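Local coordinates for protein xylulose kinase (Bifidobacterium adolescentis ATCC 15703, PDB 3I8B) that probably catalyses the ATP-dependent phosphorylation of D-xylulose to D-xylulose 5-phosphate, as a member of the FGGY family of carbohydrate kinases, at residues V43-W48 with R88-W93; Y47-F52 with D169-R174; G361-T366 with R396-R401; S334-A339 with L367-D372; M284-V289 with A300-N305. One frame throughout, in Å; residues are numbered along the deposited sequence. Where two conformers were deposited one is given.

Interaction 1 of 5, residues V43-W48 with R88-W93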
# COMPACT_ATOMS: atom_id res chain seq x y z
N VAL A 43 -15.48 8.49 -3.86
CA VAL A 43 -16.58 7.60 -4.22
C VAL A 43 -17.52 7.31 -3.04
O VAL A 43 -17.13 7.36 -1.89
CB VAL A 43 -16.04 6.27 -4.82
CG1 VAL A 43 -15.33 5.45 -3.75
CG2 VAL A 43 -17.16 5.46 -5.48
N ASP A 44 -18.78 7.03 -3.36
CA ASP A 44 -19.76 6.63 -2.36
C ASP A 44 -19.57 5.14 -2.05
O ASP A 44 -19.73 4.29 -2.93
CB ASP A 44 -21.16 6.87 -2.94
CG ASP A 44 -22.27 6.57 -1.94
OD1 ASP A 44 -22.02 5.95 -0.89
OD2 ASP A 44 -23.43 6.95 -2.23
N PRO A 45 -19.24 4.82 -0.79
CA PRO A 45 -19.00 3.41 -0.41
C PRO A 45 -20.17 2.47 -0.74
O PRO A 45 -19.95 1.26 -0.83
CB PRO A 45 -18.77 3.50 1.10
CG PRO A 45 -18.17 4.88 1.29
CD PRO A 45 -18.93 5.74 0.32
N SER A 46 -21.37 3.02 -0.88
CA SER A 46 -22.51 2.23 -1.37
C SER A 46 -22.13 1.41 -2.60
O SER A 46 -22.60 0.29 -2.77
CB SER A 46 -23.71 3.12 -1.74
OG SER A 46 -24.38 3.57 -0.58
N TYR A 47 -21.30 1.96 -3.47
CA TYR A 47 -20.84 1.20 -4.63
C TYR A 47 -19.92 0.04 -4.27
O TYR A 47 -19.89 -0.95 -4.99
CB TYR A 47 -20.15 2.11 -5.65
CG TYR A 47 -21.10 3.04 -6.34
CD1 TYR A 47 -21.96 2.57 -7.33
CD2 TYR A 47 -21.15 4.38 -6.00
CE1 TYR A 47 -22.84 3.43 -7.97
CE2 TYR A 47 -22.04 5.25 -6.64
CZ TYR A 47 -22.87 4.76 -7.62
OH TYR A 47 -23.75 5.61 -8.26
N TRP A 48 -19.16 0.17 -3.18
CA TRP A 48 -18.30 -0.92 -2.74
C TRP A 48 -19.14 -2.05 -2.17
O TRP A 48 -18.81 -3.23 -2.35
CB TRP A 48 -17.31 -0.49 -1.66
CG TRP A 48 -16.39 0.60 -2.04
CD1 TRP A 48 -15.95 0.93 -3.29
CD2 TRP A 48 -15.73 1.49 -1.13
NE1 TRP A 48 -15.07 1.99 -3.22
CE2 TRP A 48 -14.93 2.36 -1.90
CE3 TRP A 48 -15.76 1.65 0.26
CZ2 TRP A 48 -14.15 3.36 -1.33
CZ3 TRP A 48 -15.00 2.65 0.83
CH2 TRP A 48 -14.20 3.50 0.03
N ARG A 88 -20.15 11.72 3.74
CA ARG A 88 -19.80 12.33 2.46
C ARG A 88 -18.93 11.31 1.75
O ARG A 88 -18.51 10.34 2.37
CB ARG A 88 -18.94 13.59 2.66
CG ARG A 88 -17.53 13.15 3.01
CD ARG A 88 -16.41 14.09 2.75
NE ARG A 88 -16.59 15.08 1.70
CZ ARG A 88 -16.17 14.96 0.45
NH1 ARG A 88 -16.37 15.99 -0.37
NH2 ARG A 88 -15.59 13.85 0.01
N ASP A 89 -18.61 11.54 0.48
CA ASP A 89 -17.84 10.55 -0.28
C ASP A 89 -16.49 10.18 0.33
O ASP A 89 -15.81 11.01 0.91
CB ASP A 89 -17.63 11.02 -1.72
CG ASP A 89 -18.83 10.74 -2.61
OD1 ASP A 89 -19.91 10.39 -2.08
OD2 ASP A 89 -18.69 10.89 -3.83
N ALA A 90 -16.11 8.91 0.20
CA ALA A 90 -14.81 8.49 0.65
C ALA A 90 -13.79 9.14 -0.24
O ALA A 90 -13.97 9.21 -1.46
CB ALA A 90 -14.68 6.96 0.61
N MSE A 91 -12.71 9.64 0.37
CA MSE A 91 -11.62 10.23 -0.39
C MSE A 91 -10.45 9.27 -0.37
O MSE A 91 -9.97 8.88 0.70
CB MSE A 91 -11.22 11.58 0.21
CG MSE A 91 -12.41 12.52 0.34
SE MSE A 91 -11.92 14.15 1.31
CE MSE A 91 -10.74 14.95 -0.06
N LEU A 92 -10.00 8.91 -1.56
CA LEU A 92 -9.16 7.74 -1.75
C LEU A 92 -7.67 8.05 -1.81
O LEU A 92 -7.26 9.23 -1.84
CB LEU A 92 -9.61 7.00 -3.02
CG LEU A 92 -11.10 6.64 -3.06
CD1 LEU A 92 -11.44 5.74 -4.27
CD2 LEU A 92 -11.54 5.98 -1.74
N TRP A 93 -6.86 6.99 -1.83
CA TRP A 93 -5.40 7.13 -1.84
C TRP A 93 -4.91 8.05 -2.96
O TRP A 93 -3.87 8.71 -2.82
CB TRP A 93 -4.73 5.76 -1.98
CG TRP A 93 -4.98 5.15 -3.34
CD1 TRP A 93 -6.09 4.47 -3.73
CD2 TRP A 93 -4.11 5.19 -4.48
NE1 TRP A 93 -5.97 4.07 -5.04
CE2 TRP A 93 -4.76 4.50 -5.53
CE3 TRP A 93 -2.84 5.73 -4.72
CZ2 TRP A 93 -4.19 4.34 -6.80
CZ3 TRP A 93 -2.27 5.58 -5.99
CH2 TRP A 93 -2.95 4.88 -7.01

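Interaction 2 of 5, residues Y47-F52 with D169-R174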
# COMPACT_ATOMS: atom_id res chain seq x y z
N TYR A 47 -21.30 1.96 -3.47
CA TYR A 47 -20.84 1.20 -4.63
C TYR A 47 -19.92 0.04 -4.27
O TYR A 47 -19.89 -0.95 -4.99
CB TYR A 47 -20.15 2.11 -5.65
CG TYR A 47 -21.10 3.04 -6.34
CD1 TYR A 47 -21.96 2.57 -7.33
CD2 TYR A 47 -21.15 4.38 -6.00
CE1 TYR A 47 -22.84 3.43 -7.97
CE2 TYR A 47 -22.04 5.25 -6.64
CZ TYR A 47 -22.87 4.76 -7.62
OH TYR A 47 -23.75 5.61 -8.26
N TRP A 48 -19.16 0.17 -3.18
CA TRP A 48 -18.30 -0.92 -2.74
C TRP A 48 -19.14 -2.05 -2.17
O TRP A 48 -18.81 -3.23 -2.35
CB TRP A 48 -17.31 -0.49 -1.66
CG TRP A 48 -16.39 0.60 -2.04
CD1 TRP A 48 -15.95 0.93 -3.29
CD2 TRP A 48 -15.73 1.49 -1.13
NE1 TRP A 48 -15.07 1.99 -3.22
CE2 TRP A 48 -14.93 2.36 -1.90
CE3 TRP A 48 -15.76 1.65 0.26
CZ2 TRP A 48 -14.15 3.36 -1.33
CZ3 TRP A 48 -15.00 2.65 0.83
CH2 TRP A 48 -14.20 3.50 0.03
N TRP A 49 -20.22 -1.71 -1.46
CA TRP A 49 -21.09 -2.75 -0.96
C TRP A 49 -21.77 -3.49 -2.12
O TRP A 49 -21.83 -4.73 -2.13
CB TRP A 49 -22.15 -2.20 -0.01
CG TRP A 49 -23.08 -3.29 0.40
CD1 TRP A 49 -24.39 -3.44 0.06
CD2 TRP A 49 -22.73 -4.46 1.17
NE1 TRP A 49 -24.89 -4.60 0.60
CE2 TRP A 49 -23.89 -5.24 1.29
CE3 TRP A 49 -21.55 -4.89 1.79
CZ2 TRP A 49 -23.91 -6.44 2.00
CZ3 TRP A 49 -21.57 -6.09 2.50
CH2 TRP A 49 -22.74 -6.85 2.60
N SER A 50 -22.29 -2.74 -3.08
CA SER A 50 -22.97 -3.34 -4.23
C SER A 50 -22.04 -4.23 -5.05
O SER A 50 -22.42 -5.31 -5.49
CB SER A 50 -23.61 -2.27 -5.11
OG SER A 50 -24.70 -1.65 -4.46
N ALA A 51 -20.82 -3.75 -5.28
CA ALA A 51 -19.81 -4.53 -5.98
C ALA A 51 -19.48 -5.81 -5.22
O ALA A 51 -19.36 -6.88 -5.83
CB ALA A 51 -18.56 -3.71 -6.24
N PHE A 52 -19.31 -5.72 -3.90
CA PHE A 52 -19.07 -6.94 -3.12
C PHE A 52 -20.18 -7.97 -3.30
O PHE A 52 -19.92 -9.15 -3.48
CB PHE A 52 -18.90 -6.65 -1.63
CG PHE A 52 -18.97 -7.89 -0.78
CD1 PHE A 52 -17.90 -8.77 -0.73
CD2 PHE A 52 -20.12 -8.18 -0.06
CE1 PHE A 52 -17.97 -9.93 0.04
CE2 PHE A 52 -20.20 -9.32 0.70
CZ PHE A 52 -19.12 -10.20 0.75
N ASP A 169 -12.06 -1.94 6.48
CA ASP A 169 -12.73 -1.95 7.78
C ASP A 169 -14.24 -1.87 7.57
O ASP A 169 -15.01 -2.61 8.20
CB ASP A 169 -12.33 -0.76 8.64
CG ASP A 169 -10.83 -0.59 8.76
OD1 ASP A 169 -10.05 -1.55 8.53
OD2 ASP A 169 -10.43 0.54 9.11
N TRP A 170 -14.66 -0.92 6.72
CA TRP A 170 -16.07 -0.65 6.52
C TRP A 170 -16.77 -1.83 5.85
O TRP A 170 -17.87 -2.23 6.26
CB TRP A 170 -16.27 0.61 5.66
CG TRP A 170 -17.70 0.98 5.45
CD1 TRP A 170 -18.51 1.67 6.31
CD2 TRP A 170 -18.50 0.69 4.28
NE1 TRP A 170 -19.76 1.82 5.75
CE2 TRP A 170 -19.78 1.24 4.52
CE3 TRP A 170 -18.25 0.03 3.07
CZ2 TRP A 170 -20.83 1.15 3.56
CZ3 TRP A 170 -19.30 -0.07 2.13
CH2 TRP A 170 -20.56 0.49 2.39
N LEU A 171 -16.14 -2.39 4.83
CA LEU A 171 -16.72 -3.56 4.16
C LEU A 171 -16.87 -4.73 5.15
O LEU A 171 -17.88 -5.43 5.13
CB LEU A 171 -15.90 -3.98 2.94
CG LEU A 171 -16.57 -5.04 2.05
CD1 LEU A 171 -17.89 -4.50 1.51
CD2 LEU A 171 -15.66 -5.46 0.90
N SER A 172 -15.88 -4.93 6.02
CA SER A 172 -15.95 -6.02 6.98
C SER A 172 -17.13 -5.82 7.93
O SER A 172 -17.86 -6.75 8.24
CB SER A 172 -14.62 -6.16 7.75
OG SER A 172 -13.57 -6.54 6.88
N TRP A 173 -17.30 -4.59 8.39
CA TRP A 173 -18.41 -4.19 9.26
C TRP A 173 -19.79 -4.44 8.59
O TRP A 173 -20.73 -4.97 9.22
CB TRP A 173 -18.21 -2.71 9.61
CG TRP A 173 -19.13 -2.11 10.59
CD1 TRP A 173 -19.21 -2.38 11.94
CD2 TRP A 173 -20.07 -1.06 10.34
NE1 TRP A 173 -20.18 -1.58 12.52
CE2 TRP A 173 -20.72 -0.77 11.56
CE3 TRP A 173 -20.45 -0.36 9.19
CZ2 TRP A 173 -21.71 0.21 11.66
CZ3 TRP A 173 -21.43 0.61 9.29
CH2 TRP A 173 -22.05 0.89 10.52
N ARG A 174 -19.90 -4.10 7.32
CA ARG A 174 -21.12 -4.40 6.54
C ARG A 174 -21.34 -5.92 6.37
O ARG A 174 -22.47 -6.42 6.42
CB ARG A 174 -21.03 -3.74 5.17
CG ARG A 174 -21.01 -2.21 5.20
CD ARG A 174 -22.23 -1.62 5.93
NE ARG A 174 -23.49 -2.24 5.51
CZ ARG A 174 -24.12 -1.99 4.36
NH1 ARG A 174 -23.62 -1.11 3.49
NH2 ARG A 174 -25.25 -2.62 4.08

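Interaction 3 of 5, residues G361-T366 with R396-R401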
# COMPACT_ATOMS: atom_id res chain seq x y z
N GLY A 361 26.55 0.00 -18.24
CA GLY A 361 27.09 1.32 -17.95
C GLY A 361 26.81 2.27 -19.09
O GLY A 361 27.00 3.48 -18.97
N ALA A 362 26.36 1.71 -20.21
CA ALA A 362 26.00 2.51 -21.39
C ALA A 362 27.17 3.40 -21.82
O ALA A 362 26.98 4.55 -22.20
CB ALA A 362 24.76 3.35 -21.10
N ASN A 363 28.37 2.85 -21.73
CA ASN A 363 29.56 3.59 -22.10
C ASN A 363 29.61 4.98 -21.47
O ASN A 363 30.06 5.94 -22.10
CB ASN A 363 29.67 3.68 -23.63
CG ASN A 363 30.05 2.35 -24.26
OD1 ASN A 363 31.19 1.91 -24.15
ND2 ASN A 363 29.08 1.70 -24.91
N GLY A 364 29.11 5.08 -20.24
CA GLY A 364 29.31 6.27 -19.43
C GLY A 364 28.10 7.17 -19.24
O GLY A 364 28.13 8.06 -18.40
N ILE A 365 27.05 6.94 -20.01
CA ILE A 365 25.84 7.74 -19.86
C ILE A 365 24.97 7.23 -18.72
O ILE A 365 24.65 6.04 -18.64
CB ILE A 365 25.02 7.75 -21.15
CG1 ILE A 365 25.81 8.41 -22.28
CG2 ILE A 365 23.68 8.45 -20.91
CD1 ILE A 365 25.10 8.33 -23.63
N THR A 366 24.57 8.14 -17.85
CA THR A 366 23.70 7.81 -16.73
C THR A 366 22.43 8.65 -16.80
O THR A 366 22.48 9.87 -17.02
CB THR A 366 24.39 8.08 -15.40
OG1 THR A 366 25.54 7.23 -15.28
CG2 THR A 366 23.44 7.83 -14.24
N ARG A 396 22.10 6.35 -30.00
CA ARG A 396 20.82 5.78 -29.61
C ARG A 396 20.98 4.52 -28.75
O ARG A 396 20.21 4.29 -27.81
CB ARG A 396 19.96 5.47 -30.84
CG ARG A 396 19.37 6.71 -31.47
CD ARG A 396 19.00 6.47 -32.93
NE ARG A 396 17.57 6.28 -33.12
CZ ARG A 396 17.02 5.19 -33.64
NH1 ARG A 396 15.70 5.12 -33.79
NH2 ARG A 396 17.79 4.17 -34.02
N GLU A 397 21.97 3.70 -29.09
CA GLU A 397 22.21 2.47 -28.34
C GLU A 397 22.49 2.77 -26.87
O GLU A 397 21.82 2.24 -25.98
CB GLU A 397 23.36 1.68 -28.96
CG GLU A 397 23.00 0.94 -30.24
CD GLU A 397 23.31 1.72 -31.51
OE1 GLU A 397 23.66 2.93 -31.43
OE2 GLU A 397 23.21 1.11 -32.60
N ASN A 398 23.47 3.63 -26.62
CA ASN A 398 23.86 3.98 -25.27
C ASN A 398 22.74 4.71 -24.51
O ASN A 398 22.54 4.48 -23.33
CB ASN A 398 25.14 4.81 -25.27
CG ASN A 398 26.35 4.01 -25.70
OD1 ASN A 398 27.35 4.57 -26.15
ND2 ASN A 398 26.27 2.69 -25.55
N LEU A 399 22.04 5.62 -25.19
CA LEU A 399 20.90 6.29 -24.57
C LEU A 399 19.83 5.27 -24.20
O LEU A 399 19.31 5.29 -23.08
CB LEU A 399 20.31 7.35 -25.49
CG LEU A 399 21.05 8.69 -25.65
CD1 LEU A 399 20.40 9.52 -26.71
CD2 LEU A 399 21.12 9.49 -24.35
N ALA A 400 19.49 4.40 -25.15
CA ALA A 400 18.52 3.34 -24.91
C ALA A 400 18.90 2.58 -23.64
O ALA A 400 18.09 2.41 -22.74
CB ALA A 400 18.47 2.39 -26.09
N ARG A 401 20.15 2.15 -23.57
CA ARG A 401 20.65 1.39 -22.44
C ARG A 401 20.58 2.21 -21.14
O ARG A 401 20.33 1.66 -20.07
CB ARG A 401 22.08 0.91 -22.72
CG ARG A 401 22.72 0.10 -21.61
CD ARG A 401 22.00 -1.23 -21.39
NE ARG A 401 22.75 -2.13 -20.53
CZ ARG A 401 23.33 -3.25 -20.93
NH1 ARG A 401 23.24 -3.63 -22.20
NH2 ARG A 401 24.00 -4.00 -20.07

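Interaction 4 of 5, residues S334-A339 with L367-D372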
# COMPACT_ATOMS: atom_id res chain seq x y z
N SER A 334 7.79 2.08 -15.21
CA SER A 334 7.70 1.77 -16.62
C SER A 334 7.61 3.03 -17.48
O SER A 334 8.04 3.03 -18.64
CB SER A 334 6.47 0.89 -16.85
OG SER A 334 6.35 0.57 -18.21
N ARG A 335 7.04 4.10 -16.93
CA ARG A 335 6.91 5.34 -17.71
C ARG A 335 8.27 5.80 -18.25
O ARG A 335 8.34 6.40 -19.32
CB ARG A 335 6.24 6.44 -16.89
CG ARG A 335 7.04 6.91 -15.69
CD ARG A 335 6.20 7.82 -14.82
NE ARG A 335 5.76 9.00 -15.56
CZ ARG A 335 4.89 9.89 -15.09
NH1 ARG A 335 4.36 9.72 -13.88
NH2 ARG A 335 4.55 10.94 -15.82
N ILE A 336 9.34 5.50 -17.53
CA ILE A 336 10.70 5.79 -18.00
C ILE A 336 10.92 5.21 -19.40
O ILE A 336 11.55 5.82 -20.26
CB ILE A 336 11.76 5.19 -17.05
CG1 ILE A 336 11.64 5.80 -15.66
CG2 ILE A 336 13.16 5.38 -17.62
CD1 ILE A 336 12.64 5.22 -14.65
N LEU A 337 10.38 4.02 -19.62
CA LEU A 337 10.51 3.34 -20.90
C LEU A 337 9.67 3.99 -21.98
O LEU A 337 10.02 3.95 -23.16
CB LEU A 337 10.13 1.87 -20.73
CG LEU A 337 11.21 1.00 -20.08
CD1 LEU A 337 11.62 -0.14 -20.99
CD2 LEU A 337 12.41 1.85 -19.67
N ASP A 338 8.55 4.60 -21.57
CA ASP A 338 7.74 5.38 -22.49
C ASP A 338 8.52 6.62 -22.93
O ASP A 338 8.57 6.96 -24.12
CB ASP A 338 6.42 5.78 -21.83
CG ASP A 338 5.54 4.57 -21.50
OD1 ASP A 338 5.46 3.66 -22.33
OD2 ASP A 338 4.94 4.53 -20.40
N ALA A 339 9.13 7.29 -21.96
CA ALA A 339 10.00 8.43 -22.23
C ALA A 339 11.02 8.03 -23.28
O ALA A 339 11.25 8.76 -24.25
CB ALA A 339 10.70 8.87 -20.96
N LEU A 367 21.29 7.99 -16.62
CA LEU A 367 20.02 8.67 -16.48
C LEU A 367 19.57 8.62 -15.03
O LEU A 367 19.53 7.54 -14.44
CB LEU A 367 18.95 7.97 -17.34
CG LEU A 367 17.52 8.46 -17.10
CD1 LEU A 367 17.40 9.97 -17.37
CD2 LEU A 367 16.50 7.67 -17.94
N VAL A 368 19.28 9.78 -14.45
CA VAL A 368 18.55 9.86 -13.19
C VAL A 368 17.13 10.23 -13.55
O VAL A 368 16.84 11.39 -13.84
CB VAL A 368 19.15 10.89 -12.21
CG1 VAL A 368 18.30 10.98 -10.92
CG2 VAL A 368 20.58 10.53 -11.87
N PRO A 369 16.22 9.25 -13.53
CA PRO A 369 14.94 9.37 -14.22
C PRO A 369 13.85 10.04 -13.40
O PRO A 369 12.74 9.50 -13.36
CB PRO A 369 14.53 7.91 -14.45
CG PRO A 369 15.48 7.07 -13.63
CD PRO A 369 16.30 7.98 -12.79
N TYR A 370 14.13 11.18 -12.78
CA TYR A 370 13.11 11.84 -11.97
C TYR A 370 12.16 12.68 -12.82
O TYR A 370 11.90 13.85 -12.53
CB TYR A 370 13.75 12.70 -10.87
CG TYR A 370 14.65 11.93 -9.92
CD1 TYR A 370 14.63 10.54 -9.85
CD2 TYR A 370 15.52 12.61 -9.06
CE1 TYR A 370 15.45 9.84 -8.98
CE2 TYR A 370 16.33 11.93 -8.19
CZ TYR A 370 16.30 10.55 -8.15
OH TYR A 370 17.13 9.89 -7.28
N PHE A 371 11.63 12.08 -13.88
CA PHE A 371 10.64 12.77 -14.70
C PHE A 371 9.51 13.21 -13.80
O PHE A 371 8.87 12.38 -13.16
CB PHE A 371 10.12 11.85 -15.80
CG PHE A 371 11.17 11.40 -16.76
CD1 PHE A 371 11.55 12.20 -17.82
CD2 PHE A 371 11.80 10.17 -16.59
CE1 PHE A 371 12.53 11.79 -18.70
CE2 PHE A 371 12.78 9.75 -17.47
CZ PHE A 371 13.15 10.56 -18.53
N ASP A 372 9.27 14.52 -13.73
CA ASP A 372 8.20 15.04 -12.89
C ASP A 372 8.45 14.81 -11.40
O ASP A 372 7.51 14.66 -10.62
CB ASP A 372 6.86 14.41 -13.31
CG ASP A 372 6.58 14.57 -14.80
OD1 ASP A 372 6.18 15.67 -15.21
OD2 ASP A 372 6.77 13.59 -15.55

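Interaction 5 of 5, residues M284-V289 with A300-N305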
# COMPACT_ATOMS: atom_id res chain seq x y z
N MSE A 284 5.47 -13.83 1.30
CA MSE A 284 6.66 -13.10 1.75
C MSE A 284 6.87 -13.10 3.27
O MSE A 284 5.93 -12.89 4.05
CB MSE A 284 6.66 -11.68 1.21
CG MSE A 284 6.95 -11.58 -0.27
SE MSE A 284 6.44 -9.81 -0.93
CE MSE A 284 7.67 -8.75 0.15
N ALA A 285 8.11 -13.31 3.68
CA ALA A 285 8.49 -13.19 5.08
C ALA A 285 9.62 -12.17 5.23
O ALA A 285 10.10 -11.59 4.24
CB ALA A 285 8.91 -14.56 5.64
N VAL A 286 10.05 -11.96 6.47
CA VAL A 286 11.09 -10.99 6.80
C VAL A 286 12.34 -11.18 5.93
O VAL A 286 12.92 -12.27 5.89
CB VAL A 286 11.46 -11.07 8.29
CG1 VAL A 286 12.69 -10.21 8.59
CG2 VAL A 286 10.28 -10.65 9.15
N GLY A 287 12.75 -10.12 5.23
CA GLY A 287 13.92 -10.20 4.37
C GLY A 287 13.58 -10.20 2.88
O GLY A 287 14.44 -9.94 2.03
N ASP A 288 12.33 -10.49 2.58
CA ASP A 288 11.83 -10.46 1.21
C ASP A 288 11.45 -9.02 0.85
O ASP A 288 10.90 -8.29 1.68
CB ASP A 288 10.59 -11.34 1.07
CG ASP A 288 10.90 -12.83 1.12
OD1 ASP A 288 12.07 -13.22 0.92
OD2 ASP A 288 9.97 -13.62 1.37
N VAL A 289 11.73 -8.63 -0.38
CA VAL A 289 11.15 -7.42 -0.92
C VAL A 289 10.46 -7.76 -2.22
O VAL A 289 10.87 -8.68 -2.94
CB VAL A 289 12.21 -6.33 -1.16
CG1 VAL A 289 13.13 -6.74 -2.30
CG2 VAL A 289 11.53 -4.99 -1.46
N ALA A 300 8.34 -2.91 -1.65
CA ALA A 300 7.87 -3.18 -0.31
C ALA A 300 8.64 -4.36 0.26
O ALA A 300 8.68 -5.45 -0.33
CB ALA A 300 6.38 -3.48 -0.32
N ALA A 301 9.29 -4.14 1.40
CA ALA A 301 10.05 -5.20 2.05
C ALA A 301 9.41 -5.51 3.39
O ALA A 301 8.80 -4.64 4.02
CB ALA A 301 11.51 -4.77 2.24
N ILE A 302 9.57 -6.75 3.83
CA ILE A 302 9.14 -7.12 5.17
C ILE A 302 10.31 -7.01 6.13
O ILE A 302 11.36 -7.62 5.92
CB ILE A 302 8.56 -8.52 5.18
CG1 ILE A 302 7.40 -8.57 4.19
CG2 ILE A 302 8.09 -8.91 6.60
CD1 ILE A 302 7.25 -9.88 3.56
N SER A 303 10.09 -6.22 7.18
CA SER A 303 11.11 -5.86 8.15
C SER A 303 10.74 -6.40 9.53
O SER A 303 9.61 -6.23 10.00
CB SER A 303 11.25 -4.33 8.19
OG SER A 303 12.11 -3.91 9.24
N GLU A 304 11.70 -7.04 10.19
CA GLU A 304 11.49 -7.55 11.54
C GLU A 304 11.12 -6.42 12.51
O GLU A 304 10.21 -6.56 13.33
CB GLU A 304 12.75 -8.30 12.01
CG GLU A 304 12.65 -8.86 13.41
CD GLU A 304 11.71 -10.05 13.50
OE1 GLU A 304 11.40 -10.64 12.44
OE2 GLU A 304 11.29 -10.40 14.62
N ASN A 305 11.84 -5.30 12.41
CA ASN A 305 11.70 -4.19 13.34
C ASN A 305 11.10 -2.96 12.66
O ASN A 305 11.11 -2.88 11.43
CB ASN A 305 13.06 -3.85 13.95
CG ASN A 305 13.66 -5.01 14.73
OD1 ASN A 305 14.79 -5.44 14.47
ND2 ASN A 305 12.90 -5.54 15.67

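Interaction 1 of 5, residues V43-W48 with R88-W93
A two-stranded antiparallel ladder in the N-terminal FGGY domain pairs Val43 with Ala90 just before the chain turns into helix 46-58. The two residues form a hydrogen-bonded pair: Val43 N gives to Ala90 O at 2.9 Å, and Ala90 N returns a bond to Val43 O at 2.8 Å. Their side chains share one face of the ladder, and Trp48, in the first turn of the helix, packs its indole against this face. CH2 lies 3.5 Å from Ala90 CB and CZ2 3.7 Å from Leu92 CD2, the leucine methyl lying at the ring edge in plane. Ala90 is small enough to admit the indole, while Leu92 CD1 reaches Val43 CG1 at 3.9 Å. The Leu92 side chain lies about 7 Å from that of His75, which probably binds the substrate. Outside this apolar patch Asp44 OD1 accepts from Ser46 N at 3.0 Å. The arrangement is a short antiparallel pairing followed by a turn into helix 46-58, in which Asp44 makes the capping bond.

Interaction 2 of 5, residues Y47-F52 with D169-R174
Arg174 meets Trp49 at both ends of its side chain, through CB and the guanidinium. Its CB lies 3.6 Å from Trp49 CZ3, and its CG sits over the centre of the neighbouring Trp170 ring, 3.6 Å above the plane. Bends at chi2 and chi3 then fold the chain back, so that NE can donate to Tyr178 O while the guanidinium lies over one face of Trp49. NH1 is 3.8 Å from Trp49 CG, NH2 is 4.0 Å from Trp49 NE1, and CZ stands 4.3 Å from the centroid of the five-membered ring, only 11° off its normal: a cation-pi contact, with the two planes 31° apart. This pair joins helices 46-58 and 167-175 of the N-terminal FGGY domain; the axes of segments 47-52 and 169-174 come within 10.5 Å. Broad, flat tryptophans suit such a wide separation. Trp170 CE3 lies at the edge of the Trp48 ring. Deeper in, Leu171 CD1 fits between Trp49 CE3 at 3.7 Å and Phe52 CB at 3.9 Å.

Interaction 3 of 5, residues G361-T366 with R396-R401
Ala362 and Asn363 press against the first turns of helix 396-420 in the C-terminal FGGY domain, from the loop that links helix 348-357 to strand 366-368. The two asparagines cross obliquely, their amide planes 50° apart. Asn398 projects toward the loop, its CB 3.6 Å from Ala362 O, and Asn363 lies across the amide end. On one side of Asn398, Ile365 comes in at about a right angle and sets CD1 3.9 Å from Asn398 CB; the same methyl reaches Leu399 CD2 at 4.2 Å. The extended chain of isoleucine (chi2 174°) carries that methyl to the helix. Ala362, with phi and psi both positive, is short enough to let the loop come close, and Gly361 and Gly364 take positive phi values that a side chain would hinder. Arg401 offers its aliphatic stem while its NE pairs with Glu405, the residue that also accepts from Gly361 N. Beside that stem, Ala362 CB lies 3.9 Å from Arg401 CG and 3.3 Å from Asn398 O.

Interaction 4 of 5, residues S334-A339 with L367-D372
Ile336 and Pro369 form the tight side of this contact, where helix 335-344 meets strand 366-368 and the turns that follow it in the C-terminal FGGY domain. Ile336 CD1 is only 3.3 Å from Pro369 CB, closer than carbons usually pack. With CG1 anti to the carbonyl carbon (chi1 -62°) and the chain extended beyond it, this methyl reaches the proline ring, while the other branch, CG2, meets Leu367 CD2 at 4.1 Å. Pro369 centres an inverse gamma turn, and Tyr370 a second, so the chain bends sharply and brings Phe371 back to the helix. Ala339 CB lies over one face of the Phe371 ring, 4.2 Å from its centroid, a CH-pi contact that the small alanine side chain suits. Phe403 of helix 396-420 touches both Ala339 and Leu367. Towards solvent the contact loosens: Arg335 NH2 and Asp372 OD2 are 3.5 Å apart, with the oxygen well out of the guanidinium plane. That salt bridge is therefore charge attraction without a directed N-H bond, and the apolar fit does most of the joining.

Interaction 5 of 5, residues M284-V289 with A300-N305
Ile302 bonds through both backbone polar atoms to the turn that opens the hairpin of strands 288-293 and 297-301. Its N-H points at Asp288 O, 3.0 Å away, almost along the C=O axis (175° at the oxygen), and its carbonyl O receives Gly287 N at 2.9 Å. The turn is type II, from Ala285 to Asp288, and Gly287 holds the place where positive phi (107°) leaves no room for a side chain. Asp288 OD2 steadies the turn by accepting from Ala285 N at 3.0 Å, the amide approaching from out of the carboxylate plane, and forms a salt bridge with Arg427 of strand 427-431, the neighbouring strand of the mixed sheet. Further along, Val289 and Ala301 form a non-hydrogen-bonded antiparallel pair, Val289 CG2 3.7 Å from Ala301 CB. Around the bonds the packing is mostly by carbon atoms. Ile302 CG2 meets Val286 CG2 at 3.8 Å. Met284, a selenomethionine bent at chi3 (63°), brings its CE to 3.5 Å from Ala300 O. At the exposed side, Glu304 OE1 comes 3.5 Å from Val286 CG2. Backbone bonds thus set the register here, and the Asp288 carboxylate, shared by an amide and an arginine, probably keeps its negative charge.

Overall arrangement
Interactions 1 and 2 share helix 46-58 and touch directly, Pro45 O lying 3.3 Å from Trp170 CZ3: the helix start is tied to a short ladder, and its next turns to helix 167-175. Both are largely buried, but the first combines backbone bonds with apolar contacts whereas the second relies on aromatic faces and a cation-pi pair. Interactions 3 and 4 adjoin in sequence at residues 366 and 367, in the other family domain; they use loop-to-helix packing without a clear hydrogen bond across, and interaction 4 is the less buried. Interaction 5, mostly buried and nearest the centre of the chain, depends on backbone bonds between a turn and the chain leaving strand 297-301, backed by the Ile302 packing.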